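Local structure of 433aa long hypothetical phosphoribosylglycinamide formyl transferase (2DWC) at residues His297-Ala305 / Arg386-Asp394; Leu362-Val373 / Lys403-Ile411. The protein probably belongs to the ATP-grasp superfamily, with a PurT-type C-terminal region, and binds adenosine-5'-diphosphate. One frame throughout, in Å; residues are numbered along the deposited sequence.

Contact 1 of 2, residues His297-Ala305 / Arg386-Asp394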
loop_
_atom_site.group_PDB
_atom_site.type_symbol
_atom_site.label_atom_id
_atom_site.label_comp_id
_atom_site.label_asym_id
_atom_site.label_seq_id
_atom_site.Cartn_x
_atom_site.Cartn_y
_atom_site.Cartn_z
ATOM N N HIS B 297 -15.743 -0.730 5.564
ATOM C CA HIS B 297 -16.176 -1.765 6.473
ATOM C C HIS B 297 -15.120 -2.881 6.500
ATOM O O HIS B 297 -14.447 -3.128 5.479
ATOM C CB HIS B 297 -17.508 -2.315 5.929
ATOM C CG HIS B 297 -18.226 -3.218 6.873
ATOM N ND1 HIS B 297 -18.681 -2.793 8.105
ATOM C CD2 HIS B 297 -18.594 -4.517 6.761
ATOM C CE1 HIS B 297 -19.297 -3.792 8.712
ATOM N NE2 HIS B 297 -19.258 -4.850 7.919
ATOM N N ASP B 298 -15.013 -3.591 7.620
ATOM C CA ASP B 298 -13.993 -4.616 7.691
ATOM C C ASP B 298 -14.009 -5.701 6.617
ATOM O O ASP B 298 -12.949 -6.101 6.145
ATOM C CB ASP B 298 -13.931 -5.234 9.109
ATOM C CG ASP B 298 -15.279 -5.720 9.623
ATOM O OD1 ASP B 298 -15.372 -5.962 10.854
ATOM O OD2 ASP B 298 -16.234 -5.879 8.827
ATOM N N THR B 299 -15.190 -6.123 6.175
ATOM C CA THR B 299 -15.268 -7.180 5.159
ATOM C C THR B 299 -14.607 -6.708 3.878
ATOM O O THR B 299 -14.085 -7.515 3.106
ATOM C CB THR B 299 -16.729 -7.543 4.879
ATOM O OG1 THR B 299 -17.406 -6.384 4.382
ATOM C CG2 THR B 299 -17.410 -8.030 6.200
ATOM N N GLY B 300 -14.601 -5.393 3.693
ATOM C CA GLY B 300 -13.990 -4.789 2.517
ATOM C C GLY B 300 -12.475 -4.847 2.489
ATOM O O GLY B 300 -11.886 -4.444 1.501
ATOM N N MET B 301 -11.830 -5.349 3.546
ATOM C CA MET B 301 -10.363 -5.451 3.499
ATOM C C MET B 301 -9.924 -6.371 2.376
ATOM O O MET B 301 -8.808 -6.283 1.911
ATOM C CB MET B 301 -9.769 -5.906 4.847
ATOM C CG MET B 301 -9.658 -4.722 5.850
ATOM S SD MET B 301 -8.767 -5.240 7.356
ATOM C CE MET B 301 -10.075 -5.983 8.321
ATOM N N VAL B 302 -10.811 -7.247 1.917
ATOM C CA VAL B 302 -10.426 -8.096 0.774
ATOM C C VAL B 302 -9.974 -7.252 -0.440
ATOM O O VAL B 302 -9.101 -7.673 -1.221
ATOM C CB VAL B 302 -11.595 -9.019 0.377
ATOM C CG1 VAL B 302 -12.796 -8.214 -0.113
ATOM C CG2 VAL B 302 -11.113 -9.992 -0.735
ATOM N N THR B 303 -10.511 -6.031 -0.575
ATOM C CA THR B 303 -10.143 -5.184 -1.706
ATOM C C THR B 303 -8.682 -4.703 -1.698
ATOM O O THR B 303 -8.189 -4.174 -2.695
ATOM C CB THR B 303 -11.093 -3.985 -1.878
ATOM O OG1 THR B 303 -10.998 -3.128 -0.734
ATOM C CG2 THR B 303 -12.551 -4.495 -2.058
ATOM N N LEU B 304 -7.982 -4.942 -0.580
ATOM C CA LEU B 304 -6.546 -4.656 -0.513
ATOM C C LEU B 304 -5.871 -5.604 -1.519
ATOM O O LEU B 304 -4.766 -5.343 -1.995
ATOM C CB LEU B 304 -6.035 -4.996 0.888
ATOM C CG LEU B 304 -6.545 -3.996 1.925
ATOM C CD1 LEU B 304 -6.098 -4.465 3.339
ATOM C CD2 LEU B 304 -5.955 -2.591 1.628
ATOM N N ALA B 305 -6.526 -6.723 -1.837
ATOM C CA ALA B 305 -5.901 -7.622 -2.817
ATOM C C ALA B 305 -6.718 -7.802 -4.106
ATOM O O ALA B 305 -6.143 -8.012 -5.180
ATOM C CB ALA B 305 -5.622 -9.007 -2.183
ATOM N N ARG B 386 -9.014 -8.088 16.989
ATOM C CA ARG B 386 -8.444 -8.456 15.698
ATOM C C ARG B 386 -7.072 -7.787 15.612
ATOM O O ARG B 386 -6.982 -6.549 15.670
ATOM C CB ARG B 386 -9.300 -7.905 14.572
ATOM C CG ARG B 386 -8.963 -8.510 13.248
ATOM C CD ARG B 386 -9.932 -7.935 12.204
ATOM N NE ARG B 386 -11.299 -8.382 12.475
ATOM C CZ ARG B 386 -12.387 -7.632 12.304
ATOM N NH1 ARG B 386 -12.283 -6.385 11.868
ATOM N NH2 ARG B 386 -13.587 -8.140 12.562
ATOM N N LEU B 387 -6.030 -8.597 15.460
ATOM C CA LEU B 387 -4.652 -8.090 15.394
ATOM C C LEU B 387 -4.078 -8.061 13.993
ATOM O O LEU B 387 -3.019 -7.435 13.758
ATOM C CB LEU B 387 -3.744 -8.936 16.303
ATOM C CG LEU B 387 -4.148 -8.867 17.777
ATOM C CD1 LEU B 387 -3.043 -9.578 18.618
ATOM C CD2 LEU B 387 -4.310 -7.382 18.209
ATOM N N GLY B 388 -4.746 -8.726 13.040
ATOM C CA GLY B 388 -4.224 -8.692 11.675
ATOM C C GLY B 388 -5.122 -9.474 10.747
ATOM O O GLY B 388 -6.214 -9.887 11.159
ATOM N N ILE B 389 -4.695 -9.654 9.502
ATOM C CA ILE B 389 -5.473 -10.469 8.561
ATOM C C ILE B 389 -4.542 -11.217 7.624
ATOM O O ILE B 389 -3.434 -10.762 7.337
ATOM C CB ILE B 389 -6.402 -9.652 7.590
ATOM C CG1 ILE B 389 -5.601 -8.497 6.939
ATOM C CG2 ILE B 389 -7.669 -9.217 8.301
ATOM C CD1 ILE B 389 -6.280 -7.952 5.689
ATOM N N ALA B 390 -4.995 -12.378 7.157
ATOM C CA ALA B 390 -4.281 -13.072 6.101
ATOM C C ALA B 390 -5.060 -12.661 4.824
ATOM O O ALA B 390 -6.297 -12.556 4.849
ATOM C CB ALA B 390 -4.374 -14.624 6.293
ATOM N N LEU B 391 -4.336 -12.415 3.727
ATOM C CA LEU B 391 -4.939 -12.026 2.431
ATOM C C LEU B 391 -4.453 -13.062 1.423
ATOM O O LEU B 391 -3.286 -13.422 1.448
ATOM C CB LEU B 391 -4.368 -10.695 1.945
ATOM C CG LEU B 391 -5.022 -9.362 2.264
ATOM C CD1 LEU B 391 -4.117 -8.234 1.736
ATOM C CD2 LEU B 391 -6.386 -9.298 1.587
ATOM N N ALA B 392 -5.313 -13.513 0.521
ATOM C CA ALA B 392 -4.870 -14.477 -0.471
ATOM C C ALA B 392 -5.643 -14.208 -1.761
ATOM O O ALA B 392 -6.800 -13.785 -1.707
ATOM C CB ALA B 392 -5.147 -15.913 0.006
ATOM N N TRP B 393 -5.028 -14.469 -2.909
ATOM C CA TRP B 393 -5.743 -14.246 -4.184
ATOM C C TRP B 393 -5.574 -15.462 -5.100
ATOM O O TRP B 393 -4.598 -16.210 -4.991
ATOM C CB TRP B 393 -5.190 -13.014 -4.891
ATOM C CG TRP B 393 -3.642 -12.876 -4.810
ATOM C CD1 TRP B 393 -2.734 -13.269 -5.762
ATOM C CD2 TRP B 393 -2.858 -12.409 -3.687
ATOM N NE1 TRP B 393 -1.442 -13.090 -5.302
ATOM C CE2 TRP B 393 -1.494 -12.561 -4.035
ATOM C CE3 TRP B 393 -3.178 -11.886 -2.421
ATOM C CZ2 TRP B 393 -0.442 -12.201 -3.164
ATOM C CZ3 TRP B 393 -2.128 -11.531 -1.545
ATOM C CH2 TRP B 393 -0.778 -11.686 -1.929
ATOM N N ASP B 394 -6.506 -15.607 -6.033
ATOM C CA ASP B 394 -6.434 -16.742 -6.972
ATOM C C ASP B 394 -7.504 -16.521 -8.023
ATOM O O ASP B 394 -8.459 -15.812 -7.809
ATOM C CB ASP B 394 -6.731 -18.050 -6.250
ATOM C CG ASP B 394 -6.352 -19.271 -7.084
ATOM O OD1 ASP B 394 -7.214 -19.812 -7.809
ATOM O OD2 ASP B 394 -5.178 -19.662 -7.015
#

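Contact 2 of 2, residues Leu362-Val373 / Lys403-Ile411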
loop_
_atom_site.group_PDB
_atom_site.type_symbol
_atom_site.label_atom_id
_atom_site.label_comp_id
_atom_site.label_asym_id
_atom_site.label_seq_id
_atom_site.Cartn_x
_atom_site.Cartn_y
_atom_site.Cartn_z
ATOM N N LEU B 362 5.570 -17.731 11.080
ATOM C CA LEU B 362 5.783 -17.035 9.806
ATOM C C LEU B 362 6.596 -17.761 8.754
ATOM O O LEU B 362 6.438 -17.486 7.576
ATOM C CB LEU B 362 6.407 -15.608 10.051
ATOM C CG LEU B 362 5.561 -14.776 11.023
ATOM C CD1 LEU B 362 6.298 -13.413 11.310
ATOM C CD2 LEU B 362 4.145 -14.539 10.433
ATOM N N VAL B 363 7.494 -18.667 9.162
ATOM C CA VAL B 363 8.253 -19.380 8.121
ATOM C C VAL B 363 7.244 -20.145 7.252
ATOM O O VAL B 363 7.259 -20.054 6.011
ATOM C CB VAL B 363 9.270 -20.372 8.723
ATOM C CG1 VAL B 363 9.897 -21.205 7.569
ATOM C CG2 VAL B 363 10.409 -19.577 9.397
ATOM N N LYS B 364 6.348 -20.893 7.888
ATOM C CA LYS B 364 5.320 -21.617 7.104
ATOM C C LYS B 364 4.257 -20.730 6.492
ATOM O O LYS B 364 3.927 -20.826 5.295
ATOM C CB LYS B 364 4.665 -22.668 7.996
ATOM C CG LYS B 364 5.591 -23.825 8.228
ATOM C CD LYS B 364 4.989 -24.835 9.198
ATOM C CE LYS B 364 5.902 -26.061 9.342
ATOM N NZ LYS B 364 5.384 -26.963 10.416
ATOM N N ALA B 365 3.759 -19.774 7.277
ATOM C CA ALA B 365 2.678 -18.946 6.763
ATOM C C ALA B 365 3.097 -18.056 5.594
ATOM O O ALA B 365 2.334 -17.880 4.642
ATOM C CB ALA B 365 2.082 -18.069 7.927
ATOM N N LEU B 366 4.299 -17.480 5.663
ATOM C CA LEU B 366 4.740 -16.574 4.598
ATOM C C LEU B 366 5.422 -17.279 3.427
ATOM O O LEU B 366 5.963 -16.640 2.533
ATOM C CB LEU B 366 5.619 -15.437 5.179
ATOM C CG LEU B 366 4.882 -14.624 6.269
ATOM C CD1 LEU B 366 5.757 -13.396 6.628
ATOM C CD2 LEU B 366 3.512 -14.115 5.783
ATOM N N SER B 367 5.405 -18.612 3.450
ATOM C CA SER B 367 5.972 -19.402 2.342
ATOM C C SER B 367 4.826 -19.825 1.397
ATOM O O SER B 367 5.055 -20.346 0.294
ATOM C CB SER B 367 6.701 -20.651 2.896
ATOM O OG SER B 367 7.985 -20.337 3.412
ATOM N N VAL B 368 3.593 -19.618 1.834
ATOM C CA VAL B 368 2.411 -19.936 1.008
ATOM C C VAL B 368 2.321 -18.944 -0.152
ATOM O O VAL B 368 2.242 -17.701 0.041
ATOM C CB VAL B 368 1.124 -19.876 1.862
ATOM C CG1 VAL B 368 -0.131 -20.131 0.981
ATOM C CG2 VAL B 368 1.228 -20.888 3.023
ATOM N N PRO B 369 2.329 -19.442 -1.390
ATOM C CA PRO B 369 2.253 -18.522 -2.538
ATOM C C PRO B 369 0.891 -17.862 -2.706
ATOM O O PRO B 369 -0.154 -18.423 -2.297
ATOM C CB PRO B 369 2.620 -19.416 -3.742
ATOM C CG PRO B 369 2.193 -20.767 -3.308
ATOM C CD PRO B 369 2.563 -20.840 -1.829
ATOM N N ASN B 370 0.925 -16.654 -3.273
ATOM C CA ASN B 370 -0.285 -15.873 -3.554
ATOM C C ASN B 370 -1.054 -15.516 -2.291
ATOM O O ASN B 370 -2.281 -15.544 -2.268
ATOM C CB ASN B 370 -1.228 -16.647 -4.491
ATOM C CG ASN B 370 -0.542 -17.062 -5.798
ATOM O OD1 ASN B 370 0.368 -16.399 -6.272
ATOM N ND2 ASN B 370 -1.010 -18.157 -6.394
ATOM N N ALA B 371 -0.322 -15.247 -1.218
ATOM C CA ALA B 371 -0.956 -14.799 0.011
ATOM C C ALA B 371 0.069 -13.985 0.778
ATOM O O ALA B 371 1.261 -13.991 0.466
ATOM C CB ALA B 371 -1.362 -15.974 0.852
ATOM N N THR B 372 -0.413 -13.244 1.765
ATOM C CA THR B 372 0.502 -12.531 2.644
ATOM C C THR B 372 -0.280 -12.169 3.884
ATOM O O THR B 372 -1.424 -12.591 4.020
ATOM C CB THR B 372 1.152 -11.264 1.992
ATOM O OG1 THR B 372 2.220 -10.816 2.861
ATOM C CG2 THR B 372 0.129 -10.138 1.798
ATOM N N VAL B 373 0.335 -11.454 4.829
ATOM C CA VAL B 373 -0.425 -11.051 5.999
ATOM C C VAL B 373 -0.220 -9.555 6.243
ATOM O O VAL B 373 0.750 -8.951 5.750
ATOM C CB VAL B 373 0.028 -11.793 7.316
ATOM C CG1 VAL B 373 -0.170 -13.339 7.168
ATOM C CG2 VAL B 373 1.463 -11.452 7.613
ATOM N N LYS B 403 -7.244 -20.676 1.102
ATOM C CA LYS B 403 -5.869 -20.297 1.372
ATOM C C LYS B 403 -5.700 -19.229 2.471
ATOM O O LYS B 403 -4.789 -19.355 3.320
ATOM C CB LYS B 403 -5.231 -19.821 0.100
ATOM C CG LYS B 403 -3.792 -19.473 0.229
ATOM C CD LYS B 403 -3.219 -19.254 -1.152
ATOM C CE LYS B 403 -2.872 -20.586 -1.821
ATOM N NZ LYS B 403 -2.086 -20.370 -3.064
ATOM N N ALA B 404 -6.547 -18.196 2.447
ATOM C CA ALA B 404 -6.488 -17.160 3.489
ATOM C C ALA B 404 -6.734 -17.818 4.842
ATOM O O ALA B 404 -6.074 -17.521 5.828
ATOM C CB ALA B 404 -7.550 -16.045 3.231
ATOM N N GLU B 405 -7.719 -18.710 4.902
ATOM C CA GLU B 405 -7.973 -19.417 6.157
ATOM C C GLU B 405 -6.769 -20.231 6.618
ATOM O O GLU B 405 -6.394 -20.207 7.810
ATOM C CB GLU B 405 -9.176 -20.350 6.005
ATOM C CG GLU B 405 -9.539 -21.070 7.275
ATOM C CD GLU B 405 -10.719 -22.002 7.053
ATOM O OE1 GLU B 405 -10.825 -22.577 5.946
ATOM O OE2 GLU B 405 -11.531 -22.163 7.987
ATOM N N MET B 406 -6.142 -20.974 5.693
ATOM C CA MET B 406 -4.994 -21.775 6.050
ATOM C C MET B 406 -3.835 -20.915 6.564
ATOM O O MET B 406 -3.206 -21.263 7.551
ATOM C CB MET B 406 -4.556 -22.619 4.842
ATOM C CG MET B 406 -3.216 -23.287 5.029
ATOM S SD MET B 406 -2.750 -24.301 3.600
ATOM C CE MET B 406 -2.086 -23.050 2.388
ATOM N N VAL B 407 -3.549 -19.804 5.884
ATOM C CA VAL B 407 -2.472 -18.895 6.317
ATOM C C VAL B 407 -2.774 -18.318 7.712
ATOM O O VAL B 407 -1.905 -18.304 8.597
ATOM C CB VAL B 407 -2.274 -17.740 5.275
ATOM C CG1 VAL B 407 -1.284 -16.663 5.832
ATOM C CG2 VAL B 407 -1.695 -18.326 3.976
ATOM N N ALA B 408 -4.002 -17.876 7.942
ATOM C CA ALA B 408 -4.323 -17.339 9.261
ATOM C C ALA B 408 -4.127 -18.387 10.343
ATOM O O ALA B 408 -3.606 -18.091 11.421
ATOM C CB ALA B 408 -5.757 -16.819 9.302
ATOM N N HIS B 409 -4.576 -19.612 10.072
ATOM C CA HIS B 409 -4.446 -20.678 11.057
ATOM C C HIS B 409 -3.016 -21.144 11.343
ATOM O O HIS B 409 -2.797 -21.844 12.322
ATOM C CB HIS B 409 -5.346 -21.857 10.661
ATOM C CG HIS B 409 -6.807 -21.567 10.830
ATOM N ND1 HIS B 409 -7.796 -22.393 10.328
ATOM C CD2 HIS B 409 -7.451 -20.551 11.454
ATOM C CE1 HIS B 409 -8.982 -21.894 10.635
ATOM N NE2 HIS B 409 -8.802 -20.779 11.318
ATOM N N MET B 410 -2.049 -20.760 10.501
ATOM C CA MET B 410 -0.660 -21.097 10.719
ATOM C C MET B 410 0.013 -20.142 11.710
ATOM O O MET B 410 1.141 -20.384 12.164
ATOM C CB MET B 410 0.096 -21.030 9.395
ATOM C CG MET B 410 -0.259 -22.174 8.442
ATOM S SD MET B 410 0.643 -21.961 6.882
ATOM C CE MET B 410 0.265 -23.448 5.986
ATOM N N ILE B 411 -0.676 -19.054 12.039
ATOM C CA ILE B 411 -0.077 -18.068 12.936
ATOM C C ILE B 411 -0.504 -18.222 14.396
ATOM O O ILE B 411 -1.695 -18.393 14.690
ATOM C CB ILE B 411 -0.383 -16.650 12.398
ATOM C CG1 ILE B 411 0.365 -16.471 11.052
ATOM C CG2 ILE B 411 0.066 -15.571 13.429
ATOM C CD1 ILE B 411 -0.155 -15.342 10.255
HETATM O O HOH W 1 -3.753 -18.872 -4.966
#

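Contact 1 of 2, residues His297-Ala305 / Arg386-Asp394
A buried, mostly apolar contact with a salt bridge at one end joins the 3-10 turns and short helix of His297-Ala305, in the ATP-grasp part of the chain, to strand 386-393 in the PurT-type C-terminal part. The strand pairs antiparallel with strands 343-349 and 371-375 and turns Arg386, Ile389, Leu391 and Trp393 toward the helical turns. At the polar end the guanidinium of Arg386 meets Asp298 end-on, and both terminal nitrogens, NH1 and NH2, lie 3.3 Å from the same oxygen, Asp298 OD1. The two groups are not coplanar: carboxylate and guanidinium planes stand 64° apart, and both nitrogens reach OD1 from one face of the carboxylate. The N-H...O angles, near 140°, are well short of straight. With CG trans to the amide nitrogen (chi1 -166°) and a bend at chi3, the Arg386 chain reaches across to Asp298; its stronger partner is Asp241 of strand 241-247, which forms a salt bridge with NH2.

Next comes Met301, whose bent end lays CE 4.0 Å from Ile389 CG2, while the other branch of the isoleucine, CD1, lies near the sulfur. Leu391 then spreads its two methyls between neighbours: CD1 touches Leu304 CB at 3.9 Å, and CD2 packs on Ala305 CB and the backbone oxygen of Met301. Ala305 CB also comes 3.8 Å from Trp393 CE3, approaching the indole obliquely. Pro309 of the second subunit packs on Ala305 and Pro308 of that subunit on Trp393.

One arginine facing two aspartates probably draws strands 241-247 and 386-393 and the 298-301 turn together; the long, bent bonds to OD1 make its pairing with Asp298 more electrostatic than tightly hydrogen-bonded.

Contact 2 of 2, residues Leu362-Val373 / Lys403-Ile411
Val368 overlaps the aliphatic part of Lys403, with its CG1 methyl 3.8 Å from Lys403 CG, and the same methyl touches Met406 CE and Val407 CG2. This is helix-on-sheet packing within the PurT-type C-terminal region: the axis of helix 403-409 passes 9.0 Å from that of strand 371-373, with their directions 42° apart, and the type I turn Ala365-Val368 and the residues after it bring the chain from helix 362-365 toward that strand.

Val407 sits in the middle, its two methyls divided between partners. CG2 faces Val368 and Ala371 CB, whereas CG1, anti to the backbone N (chi1 172°), reaches Val373 CG1 at 3.8 Å and also nears Ala365. Val373 CG1 in turn meets Ile411 CD1 tip to tip at 3.7 Å. At the end of helix 362-365, Ala365 CB touches both Met410 CB and Ile411 CG1, each 3.9 Å away, and the Met410 chain runs on extended until its CE reaches Val368 CG2. Further across the same sheet the helix reaches strand 343-349, where His409 and His346 meet edge-to-face.

The polar end belongs to Lys403. Bent at chi3 (-81°), it lets NZ donate a 2.8 Å hydrogen bond to Pro369 O from above the carbonyl plane, and a water accepts from both Lys403 NZ and Asn370 ND2.

Contact 1 is buried and lies closer to the centre of the chain (about 12 Å, centre to centre) than contact 2 (about 24 Å), which is only partly buried, with exposed residues along its margin. The two meet at one sheet: strand 386-393 of contact 1 pairs with strand 371-375 of contact 2, probably through Leu391 O to Thr372 N and Asn370 O to Trp393 N, and then leads on to helix 397-409. Both touch the second subunit. Their polar ends differ in kind. Contact 1 pairs full charges and joins the ATP-grasp part to the C-terminal part, whereas contact 2 stays within the latter and gives its lysine a backbone oxygen and a water.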